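Local coordinates for aminoacyltransferase FemA (Staphylococcus aureus, PDB 1LRZ), which adds glycines 2 and 3 of the pentaglycine bridge of staphylococcal peptidoglycan, taking them from glycyl-tRNA, at residues Y38-V43 with L57-P62; Y113-H118 with N387-E392; H158-L163 with R360-G365. All coordinates share one frame; numbering follows the deposited sequence.

Contact 1: Y38-V43 with L57-P62; sequences YETHLV and LLTAVP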
loop_
_atom_site.group_PDB
_atom_site.type_symbol
_atom_site.label_atom_id
_atom_site.label_comp_id
_atom_site.label_asym_id
_atom_site.label_seq_id
_atom_site.Cartn_x
_atom_site.Cartn_y
_atom_site.Cartn_z
ATOM N N TYR A 38 21.930 -11.946 1.500
ATOM C CA TYR A 38 21.284 -12.883 2.414
ATOM C C TYR A 38 21.316 -14.298 1.857
ATOM O O TYR A 38 21.265 -14.497 0.641
ATOM C CB TYR A 38 19.807 -12.529 2.647
ATOM C CG TYR A 38 19.567 -11.286 3.461
ATOM C CD1 TYR A 38 19.605 -10.029 2.871
ATOM C CD2 TYR A 38 19.318 -11.370 4.827
ATOM C CE1 TYR A 38 19.403 -8.877 3.620
ATOM C CE2 TYR A 38 19.112 -10.228 5.592
ATOM C CZ TYR A 38 19.158 -8.981 4.981
ATOM O OH TYR A 38 18.969 -7.840 5.728
ATOM N N GLU A 39 21.411 -15.275 2.751
ATOM C CA GLU A 39 21.335 -16.662 2.342
ATOM C C GLU A 39 19.835 -16.762 2.044
ATOM O O GLU A 39 19.006 -16.495 2.924
ATOM C CB GLU A 39 21.692 -17.594 3.496
ATOM C CG GLU A 39 21.644 -19.068 3.108
ATOM C CD GLU A 39 22.017 -19.983 4.256
ATOM O OE1 GLU A 39 22.983 -19.641 4.978
ATOM O OE2 GLU A 39 21.358 -21.037 4.438
ATOM N N THR A 40 19.480 -17.141 0.822
ATOM C CA THR A 40 18.072 -17.207 0.445
ATOM C C THR A 40 17.655 -18.561 -0.109
ATOM O O THR A 40 18.344 -19.139 -0.951
ATOM C CB THR A 40 17.755 -16.101 -0.591
ATOM O OG1 THR A 40 18.327 -14.863 -0.143
ATOM C CG2 THR A 40 16.248 -15.912 -0.742
ATOM N N HIS A 41 16.521 -19.061 0.378
ATOM C CA HIS A 41 15.990 -20.354 -0.051
ATOM C C HIS A 41 14.588 -20.243 -0.639
ATOM O O HIS A 41 13.761 -19.439 -0.177
ATOM C CB HIS A 41 15.898 -21.332 1.120
ATOM C CG HIS A 41 17.207 -21.648 1.772
ATOM N ND1 HIS A 41 17.979 -20.693 2.401
ATOM C CD2 HIS A 41 17.834 -22.830 1.976
ATOM C CE1 HIS A 41 19.019 -21.275 2.970
ATOM N NE2 HIS A 41 18.954 -22.572 2.729
ATOM N N LEU A 42 14.329 -21.058 -1.657
ATOM C CA LEU A 42 13.012 -21.121 -2.274
ATOM C C LEU A 42 12.574 -22.567 -2.095
ATOM O O LEU A 42 13.116 -23.476 -2.736
ATOM C CB LEU A 42 13.070 -20.764 -3.761
ATOM C CG LEU A 42 13.487 -19.334 -4.128
ATOM C CD1 LEU A 42 13.458 -19.186 -5.647
ATOM C CD2 LEU A 42 12.552 -18.329 -3.471
ATOM N N VAL A 43 11.613 -22.780 -1.200
ATOM C CA VAL A 43 11.117 -24.119 -0.927
ATOM C C VAL A 43 9.629 -24.205 -1.254
ATOM O O VAL A 43 8.967 -23.180 -1.451
ATOM C CB VAL A 43 11.362 -24.512 0.566
ATOM C CG1 VAL A 43 12.855 -24.446 0.883
ATOM C CG2 VAL A 43 10.584 -23.585 1.497
ATOM N N LEU A 57 9.547 -18.247 0.312
ATOM C CA LEU A 57 10.866 -17.683 0.166
ATOM C C LEU A 57 11.343 -17.559 1.614
ATOM O O LEU A 57 10.636 -17.022 2.470
ATOM C CB LEU A 57 10.783 -16.318 -0.514
ATOM C CG LEU A 57 12.077 -15.520 -0.662
ATOM C CD1 LEU A 57 11.846 -14.402 -1.674
ATOM C CD2 LEU A 57 12.495 -14.934 0.679
ATOM N N LEU A 58 12.522 -18.093 1.892
ATOM C CA LEU A 58 13.092 -18.050 3.235
ATOM C C LEU A 58 14.429 -17.342 3.172
ATOM O O LEU A 58 15.147 -17.461 2.177
ATOM C CB LEU A 58 13.348 -19.468 3.759
ATOM C CG LEU A 58 12.232 -20.522 3.782
ATOM C CD1 LEU A 58 12.858 -21.896 4.054
ATOM C CD2 LEU A 58 11.210 -20.170 4.842
ATOM N N THR A 59 14.751 -16.590 4.219
ATOM C CA THR A 59 16.044 -15.934 4.296
ATOM C C THR A 59 16.670 -16.413 5.600
ATOM O O THR A 59 15.972 -16.690 6.577
ATOM C CB THR A 59 15.948 -14.388 4.302
ATOM O OG1 THR A 59 14.960 -13.967 5.251
ATOM C CG2 THR A 59 15.620 -13.865 2.897
ATOM N N ALA A 60 17.989 -16.529 5.606
ATOM C CA ALA A 60 18.697 -16.995 6.787
ATOM C C ALA A 60 19.847 -16.062 7.096
ATOM O O ALA A 60 20.519 -15.567 6.192
ATOM C CB ALA A 60 19.208 -18.413 6.556
ATOM N N VAL A 61 20.054 -15.821 8.383
ATOM C CA VAL A 61 21.121 -14.957 8.871
ATOM C C VAL A 61 21.894 -15.697 9.979
ATOM O O VAL A 61 21.297 -16.358 10.830
ATOM C CB VAL A 61 20.520 -13.637 9.430
ATOM C CG1 VAL A 61 21.481 -12.975 10.385
ATOM C CG2 VAL A 61 20.194 -12.686 8.267
ATOM N N PRO A 62 23.234 -15.607 9.972
ATOM C CA PRO A 62 24.028 -16.287 11.000
ATOM C C PRO A 62 23.803 -15.740 12.406
ATOM O O PRO A 62 23.750 -14.530 12.609
ATOM C CB PRO A 62 25.468 -16.094 10.515
ATOM C CG PRO A 62 25.401 -14.830 9.725
ATOM C CD PRO A 62 24.101 -14.967 8.969
HETATM O O HOH W 1 22.664 -14.479 5.193
#

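Contact 2: Y113-H118 with N387-E392; sequences YQYLNH and NAEIIE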
loop_
_atom_site.group_PDB
_atom_site.type_symbol
_atom_site.label_atom_id
_atom_site.label_comp_id
_atom_site.label_asym_id
_atom_site.label_seq_id
_atom_site.Cartn_x
_atom_site.Cartn_y
_atom_site.Cartn_z
ATOM N N TYR A 113 -6.987 -13.414 10.547
ATOM C CA TYR A 113 -7.428 -13.952 11.821
ATOM C C TYR A 113 -8.831 -13.399 12.096
ATOM O O TYR A 113 -9.793 -14.159 12.224
ATOM C CB TYR A 113 -6.450 -13.521 12.923
ATOM C CG TYR A 113 -6.966 -13.685 14.337
ATOM C CD1 TYR A 113 -7.643 -14.851 14.734
ATOM C CD2 TYR A 113 -6.755 -12.689 15.287
ATOM C CE1 TYR A 113 -8.097 -15.016 16.038
ATOM C CE2 TYR A 113 -7.204 -12.841 16.603
ATOM C CZ TYR A 113 -7.870 -14.005 16.972
ATOM O OH TYR A 113 -8.292 -14.163 18.270
ATOM N N GLN A 114 -8.935 -12.074 12.151
ATOM C CA GLN A 114 -10.199 -11.385 12.405
ATOM C C GLN A 114 -10.370 -10.171 11.483
ATOM O O GLN A 114 -9.388 -9.637 10.961
ATOM C CB GLN A 114 -10.247 -10.874 13.855
ATOM C CG GLN A 114 -10.092 -11.924 14.928
ATOM C CD GLN A 114 -10.284 -11.345 16.321
ATOM O OE1 GLN A 114 -11.097 -11.846 17.095
ATOM N NE2 GLN A 114 -9.533 -10.283 16.646
ATOM N N TYR A 115 -11.618 -9.733 11.318
ATOM C CA TYR A 115 -11.958 -8.553 10.524
ATOM C C TYR A 115 -12.528 -7.547 11.515
ATOM O O TYR A 115 -13.279 -7.923 12.408
ATOM C CB TYR A 115 -13.028 -8.883 9.486
ATOM C CG TYR A 115 -12.596 -9.943 8.510
ATOM C CD1 TYR A 115 -13.193 -11.208 8.505
ATOM C CD2 TYR A 115 -11.579 -9.685 7.592
ATOM C CE1 TYR A 115 -12.780 -12.193 7.599
ATOM C CE2 TYR A 115 -11.161 -10.655 6.686
ATOM C CZ TYR A 115 -11.760 -11.900 6.696
ATOM O OH TYR A 115 -11.340 -12.840 5.796
ATOM N N LEU A 116 -12.168 -6.278 11.362
ATOM C CA LEU A 116 -12.659 -5.232 12.260
ATOM C C LEU A 116 -13.028 -4.000 11.448
ATOM O O LEU A 116 -12.728 -3.943 10.253
ATOM C CB LEU A 116 -11.565 -4.835 13.267
ATOM C CG LEU A 116 -11.007 -5.950 14.173
ATOM C CD1 LEU A 116 -9.807 -6.624 13.510
ATOM C CD2 LEU A 116 -10.579 -5.362 15.489
ATOM N N ASN A 117 -13.690 -3.030 12.080
ATOM C CA ASN A 117 -13.969 -1.767 11.394
ATOM C C ASN A 117 -12.899 -0.820 11.926
ATOM O O ASN A 117 -12.119 -1.194 12.810
ATOM C CB ASN A 117 -15.382 -1.222 11.692
ATOM C CG ASN A 117 -15.652 -1.005 13.185
ATOM O OD1 ASN A 117 -14.757 -0.677 13.963
ATOM N ND2 ASN A 117 -16.914 -1.158 13.572
ATOM N N HIS A 118 -12.840 0.400 11.407
ATOM C CA HIS A 118 -11.816 1.332 11.858
ATOM C C HIS A 118 -12.056 1.970 13.216
ATOM O O HIS A 118 -11.351 2.909 13.587
ATOM C CB HIS A 118 -11.581 2.412 10.806
ATOM C CG HIS A 118 -10.916 1.898 9.565
ATOM N ND1 HIS A 118 -11.476 0.913 8.777
ATOM C CD2 HIS A 118 -9.758 2.254 8.955
ATOM C CE1 HIS A 118 -10.698 0.691 7.731
ATOM N NE2 HIS A 118 -9.647 1.493 7.815
ATOM N N ASN A 387 -13.839 3.734 2.879
ATOM C CA ASN A 387 -14.694 2.563 3.063
ATOM C C ASN A 387 -13.877 1.282 3.153
ATOM O O ASN A 387 -14.365 0.218 2.808
ATOM C CB ASN A 387 -15.720 2.402 1.922
ATOM C CG ASN A 387 -16.875 1.485 2.313
ATOM O OD1 ASN A 387 -17.383 0.712 1.502
ATOM N ND2 ASN A 387 -17.296 1.575 3.561
ATOM N N ALA A 388 -12.635 1.384 3.603
ATOM C CA ALA A 388 -11.795 0.210 3.748
ATOM C C ALA A 388 -12.244 -0.523 5.006
ATOM O O ALA A 388 -13.038 0.011 5.782
ATOM C CB ALA A 388 -10.345 0.628 3.890
ATOM N N GLU A 389 -11.769 -1.752 5.200
ATOM C CA GLU A 389 -12.105 -2.489 6.421
ATOM C C GLU A 389 -10.779 -2.906 7.061
ATOM O O GLU A 389 -9.744 -2.832 6.409
ATOM C CB GLU A 389 -12.963 -3.729 6.107
ATOM C CG GLU A 389 -12.171 -4.953 5.737
ATOM C CD GLU A 389 -13.047 -6.165 5.411
ATOM O OE1 GLU A 389 -13.926 -6.531 6.235
ATOM O OE2 GLU A 389 -12.837 -6.751 4.327
ATOM N N ILE A 390 -10.785 -3.330 8.322
ATOM C CA ILE A 390 -9.525 -3.746 8.943
ATOM C C ILE A 390 -9.358 -5.273 8.917
ATOM O O ILE A 390 -10.300 -6.019 9.195
ATOM C CB ILE A 390 -9.428 -3.318 10.431
ATOM C CG1 ILE A 390 -9.502 -1.787 10.563
ATOM C CG2 ILE A 390 -8.117 -3.841 11.033
ATOM C CD1 ILE A 390 -8.397 -1.038 9.839
ATOM N N ILE A 391 -8.167 -5.736 8.564
ATOM C CA ILE A 391 -7.913 -7.167 8.594
ATOM C C ILE A 391 -6.790 -7.391 9.603
ATOM O O ILE A 391 -5.724 -6.779 9.503
ATOM C CB ILE A 391 -7.484 -7.741 7.222
ATOM C CG1 ILE A 391 -8.612 -7.534 6.202
ATOM C CG2 ILE A 391 -7.164 -9.265 7.366
ATOM C CD1 ILE A 391 -8.268 -8.024 4.787
ATOM N N GLU A 392 -7.060 -8.223 10.603
ATOM C CA GLU A 392 -6.061 -8.555 11.615
ATOM C C GLU A 392 -5.536 -9.937 11.266
ATOM O O GLU A 392 -6.330 -10.870 11.074
ATOM C CB GLU A 392 -6.684 -8.584 13.015
ATOM C CG GLU A 392 -5.700 -9.052 14.104
ATOM C CD GLU A 392 -6.335 -9.100 15.490
ATOM O OE1 GLU A 392 -5.636 -9.480 16.467
ATOM O OE2 GLU A 392 -7.534 -8.754 15.608
HETATM O O HOH W 2 -15.120 -5.306 8.642
HETATM O O HOH W 3 -14.112 0.083 8.735
#

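Contact 3: H158-L163 with R360-G365; sequences HSVLDL and RYNFYG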
loop_
_atom_site.group_PDB
_atom_site.type_symbol
_atom_site.label_atom_id
_atom_site.label_comp_id
_atom_site.label_asym_id
_atom_site.label_seq_id
_atom_site.Cartn_x
_atom_site.Cartn_y
_atom_site.Cartn_z
ATOM N N HIS A 158 -3.983 -4.447 8.785
ATOM C CA HIS A 158 -4.026 -3.737 7.503
ATOM C C HIS A 158 -5.407 -3.106 7.312
ATOM O O HIS A 158 -6.407 -3.642 7.786
ATOM C CB HIS A 158 -3.805 -4.691 6.317
ATOM C CG HIS A 158 -2.404 -5.204 6.183
ATOM N ND1 HIS A 158 -2.062 -6.187 5.277
ATOM C CD2 HIS A 158 -1.259 -4.868 6.825
ATOM C CE1 HIS A 158 -0.766 -6.436 5.370
ATOM N NE2 HIS A 158 -0.255 -5.649 6.302
ATOM N N SER A 159 -5.447 -1.968 6.618
ATOM C CA SER A 159 -6.701 -1.291 6.276
ATOM C C SER A 159 -6.817 -1.654 4.795
ATOM O O SER A 159 -5.994 -1.223 3.984
ATOM C CB SER A 159 -6.574 0.222 6.419
ATOM O OG SER A 159 -7.679 0.852 5.787
ATOM N N VAL A 160 -7.836 -2.430 4.443
ATOM C CA VAL A 160 -7.974 -2.930 3.078
ATOM C C VAL A 160 -9.293 -2.592 2.390
ATOM O O VAL A 160 -10.360 -2.790 2.958
ATOM C CB VAL A 160 -7.808 -4.470 3.089
ATOM C CG1 VAL A 160 -7.815 -5.023 1.661
ATOM C CG2 VAL A 160 -6.516 -4.837 3.827
ATOM N N LEU A 161 -9.193 -2.104 1.158
ATOM C CA LEU A 161 -10.355 -1.732 0.355
ATOM C C LEU A 161 -10.613 -2.797 -0.706
ATOM O O LEU A 161 -9.780 -3.034 -1.590
ATOM C CB LEU A 161 -10.111 -0.388 -0.330
ATOM C CG LEU A 161 -11.217 0.162 -1.245
ATOM C CD1 LEU A 161 -12.503 0.382 -0.435
ATOM C CD2 LEU A 161 -10.740 1.483 -1.853
ATOM N N ASP A 162 -11.776 -3.436 -0.620
ATOM C CA ASP A 162 -12.139 -4.484 -1.563
ATOM C C ASP A 162 -12.678 -3.876 -2.850
ATOM O O ASP A 162 -13.625 -3.079 -2.830
ATOM C CB ASP A 162 -13.174 -5.415 -0.931
ATOM C CG ASP A 162 -13.622 -6.518 -1.879
ATOM O OD1 ASP A 162 -12.926 -6.767 -2.893
ATOM O OD2 ASP A 162 -14.664 -7.143 -1.598
ATOM N N LEU A 163 -12.077 -4.247 -3.975
ATOM C CA LEU A 163 -12.502 -3.700 -5.263
ATOM C C LEU A 163 -13.251 -4.711 -6.133
ATOM O O LEU A 163 -13.688 -4.380 -7.241
ATOM C CB LEU A 163 -11.283 -3.183 -6.028
ATOM C CG LEU A 163 -10.387 -2.121 -5.360
ATOM C CD1 LEU A 163 -9.227 -1.801 -6.295
ATOM C CD2 LEU A 163 -11.180 -0.855 -5.047
ATOM N N ARG A 360 -7.932 -5.891 -5.008
ATOM C CA ARG A 360 -7.679 -5.541 -3.615
ATOM C C ARG A 360 -6.728 -4.359 -3.529
ATOM O O ARG A 360 -5.677 -4.358 -4.163
ATOM C CB ARG A 360 -7.093 -6.757 -2.907
ATOM C CG ARG A 360 -6.601 -6.536 -1.486
ATOM C CD ARG A 360 -6.292 -7.906 -0.873
ATOM N NE ARG A 360 -5.405 -7.851 0.284
ATOM C CZ ARG A 360 -5.706 -8.328 1.489
ATOM N NH1 ARG A 360 -6.894 -8.890 1.714
ATOM N NH2 ARG A 360 -4.794 -8.293 2.459
ATOM N N TYR A 361 -7.108 -3.352 -2.753
ATOM C CA TYR A 361 -6.289 -2.164 -2.585
ATOM C C TYR A 361 -5.962 -2.084 -1.094
ATOM O O TYR A 361 -6.832 -1.830 -0.261
ATOM C CB TYR A 361 -7.061 -0.925 -3.039
ATOM C CG TYR A 361 -6.219 0.327 -3.084
ATOM C CD1 TYR A 361 -5.402 0.607 -4.181
ATOM C CD2 TYR A 361 -6.235 1.233 -2.023
ATOM C CE1 TYR A 361 -4.623 1.761 -4.220
ATOM C CE2 TYR A 361 -5.460 2.387 -2.046
ATOM C CZ TYR A 361 -4.659 2.646 -3.147
ATOM O OH TYR A 361 -3.899 3.788 -3.156
ATOM N N ASN A 362 -4.696 -2.305 -0.774
ATOM C CA ASN A 362 -4.235 -2.345 0.602
ATOM C C ASN A 362 -3.608 -1.037 1.099
ATOM O O ASN A 362 -2.482 -0.717 0.719
ATOM C CB ASN A 362 -3.218 -3.487 0.721
ATOM C CG ASN A 362 -3.105 -4.027 2.125
ATOM O OD1 ASN A 362 -3.371 -3.319 3.089
ATOM N ND2 ASN A 362 -2.688 -5.295 2.249
ATOM N N PHE A 363 -4.330 -0.295 1.945
ATOM C CA PHE A 363 -3.804 0.952 2.513
ATOM C C PHE A 363 -2.702 0.578 3.504
ATOM O O PHE A 363 -2.006 1.431 4.060
ATOM C CB PHE A 363 -4.909 1.747 3.229
ATOM C CG PHE A 363 -5.819 2.489 2.293
ATOM C CD1 PHE A 363 -7.079 1.985 1.970
ATOM C CD2 PHE A 363 -5.408 3.698 1.719
ATOM C CE1 PHE A 363 -7.921 2.676 1.083
ATOM C CE2 PHE A 363 -6.249 4.397 0.828
ATOM C CZ PHE A 363 -7.503 3.888 0.511
ATOM N N TYR A 364 -2.572 -0.726 3.709
ATOM C CA TYR A 364 -1.568 -1.320 4.580
ATOM C C TYR A 364 -1.656 -1.049 6.092
ATOM O O TYR A 364 -2.740 -0.916 6.654
ATOM C CB TYR A 364 -0.154 -1.000 4.052
ATOM C CG TYR A 364 0.801 -2.188 4.118
ATOM C CD1 TYR A 364 0.410 -3.447 3.632
ATOM C CD2 TYR A 364 2.085 -2.060 4.649
ATOM C CE1 TYR A 364 1.266 -4.537 3.674
ATOM C CE2 TYR A 364 2.960 -3.160 4.700
ATOM C CZ TYR A 364 2.540 -4.390 4.209
ATOM O OH TYR A 364 3.381 -5.482 4.243
ATOM N N GLY A 365 -0.496 -0.973 6.732
ATOM C CA GLY A 365 -0.420 -0.848 8.176
ATOM C C GLY A 365 -1.124 0.176 9.043
ATOM O O GLY A 365 -1.112 1.366 8.744
#

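Contact 1: Y38-V43 with L57-P62
H41 and L58 face each other as an antiparallel hydrogen-bonded pair, each peptide giving and taking: H41 N donates to L58 O at 2.8 Å, nearly straight at 174°, and L58 N returns the bond to H41 O. Two residues along, the pairing is half direct and half through solvent. A60 N reaches E39 O at 2.9 Å, but the other half of the pair is carried by a water, which accepts from E39 N and donates to A60 O at 2.6 Å. E39 N and A60 O themselves are 3.6 Å apart, and the water bridges them. The non-hydrogen-bonded pair T40 with T59 lies between, and the carbonyls of E39 and L58 there also receive CA-H contacts from T59 and T40.

T40 has its OG1 beside its own backbone N (chi1 -46°), from where it donates back to Y38 O at 3.1 Å, arriving above the carbonyl plane. T59 satisfies its hydroxyl with N73, while the carboxylate of E39 takes K68 as a salt-bridge partner after its extended chain has passed alongside the methyl of A60. The H41 ring meets those of F70 and H100 edge-to-face. Apolar contacts finish the two ends: V61 CG2 sits 3.8 Å from Y38 CD2, the two side chains running the same way, and V43 CG2 touches L58 CD1, the two side chains crossing at about a right angle.

This is the beta hairpin of strands 39-46 and 52-63, within a mixed sheet. Strand 2-5 continues that sheet beyond 39-46, and strand 67-78 beyond 52-63. Helix 27-35 covers the side bearing T40 and L42, whereas V43 and L58 pack against helix 83-98.

Contact 2: Y113-H118 with N387-E392
A classic beta bulge marks this antiparallel pairing of strands 112-116 and 389-393 in the larger mixed sheet: Y113 and Q114 both face E392. Their two amides converge on E392 O, Y113 N at 2.7 Å and Q114 N at 3.1 Å, so one carbonyl is gripped twice, while E392 N donates to Q114 O. Regular pairing resumes at L116 and I390, which exchange two backbone bonds.

Two side chains of the bulge, Y113 and Q114, lie beside the E392 carboxylate. Q114 runs alongside E392, and its NE2 donates to OE2 at 2.7 Å; the acceptor lies in the amide plane of Q114, but the donor comes from above the carboxylate plane. OE1 instead lies at the edge of the Y113 ring, whose plane is turned 84° from the carboxylate, and is salt-bridged to R156. L116 CD1 packs on E392 CB and also lies near OE2. On the other side of the sheet the edge of the Y115 ring touches I391 CG1.

Where strand 112-116 has ended, water 3 joins H118 ND1 to A388 O, and NE2 is hydrogen-bonded to S159, fixing the imidazole from both nitrogens. With the ring so held, I390 CD1 sits over its centre in a CH-pi contact, 3.5 Å from the centroid of the H118 ring and 11° off the normal.

Contact 3: H158-L163 with R360-G365
H158 turns its CG to the side of its backbone N (chi1 -71°), which carries the imidazole alongside Y364; R360 CG stands opposite its backbone N (chi1 173°), and the chain runs on extended to NE, lying across V160. The H158 and Y364 rings overlap obliquely, with planes at 31° and centroids 4.3 Å apart. H158 NE2 lies over a face of the tyrosine, 3.2 Å from Y364 CE1. The OH of Y364 is hydrogen-bonded to H22.

V160 points its CG1 at the aliphatic part of R360, 3.7 Å from R360 CG, and the same methyl lies over one face of the guanidinium. Each guanidinium nitrogen of R360 has an outside partner: E324 in a salt bridge at NE, and the hydroxyls of Y20 and Y110 at NH1 and NH2. E324 OE2, the oxygen that takes R360 NE, accepts from N362 ND2 as well, so one carboxylate ties two side chains of strand 360-365.

The backbone is regular at L161 and Y361, which trade bonds through L161 N to Y361 O (2.8 Å) and Y361 N to L161 O. Farther on, F363 and Y364 both face S159 in a classic beta bulge. S159 N donates to Y364 O at 2.9 Å, whereas F363 N donates to S159 O at 2.8 Å in a bent bond. S159 O lies at the edge of the F363 ring, and CE1 of that ring touches L161 CB. At the other end of the pairing, L163 CD1 packs on Y361 CB.

Within the nine-stranded sheet, strand 157-162 is flanked by 389-393 and 360-365 by 325-332. Helix 341-355 covers the face carrying Y361, receiving L163 and F363 as well, and the hydroxyl of Y361 bonds to Q346 on it.

How the contacts relate
Contacts 2 and 3 belong to one sheet and meet at the seam between strands 389-393 and 157-162, where E389 O and V160 N, and I391 N and H158 O, are probably hydrogen-bonded. Their centres are 9 Å apart, with contact 3 deeper in the chain and contact 2 nearer the sheet's edge and only partly buried. Contact 1, like contact 3, is buried, but it lies in the other sheet, its centre about 28 Å from that of contact 3. Its hairpin joins strands close in sequence; the other two join distant ones. Contacts 2 and 3 each carry a bulge, whereas contact 1 completes one pair through a water.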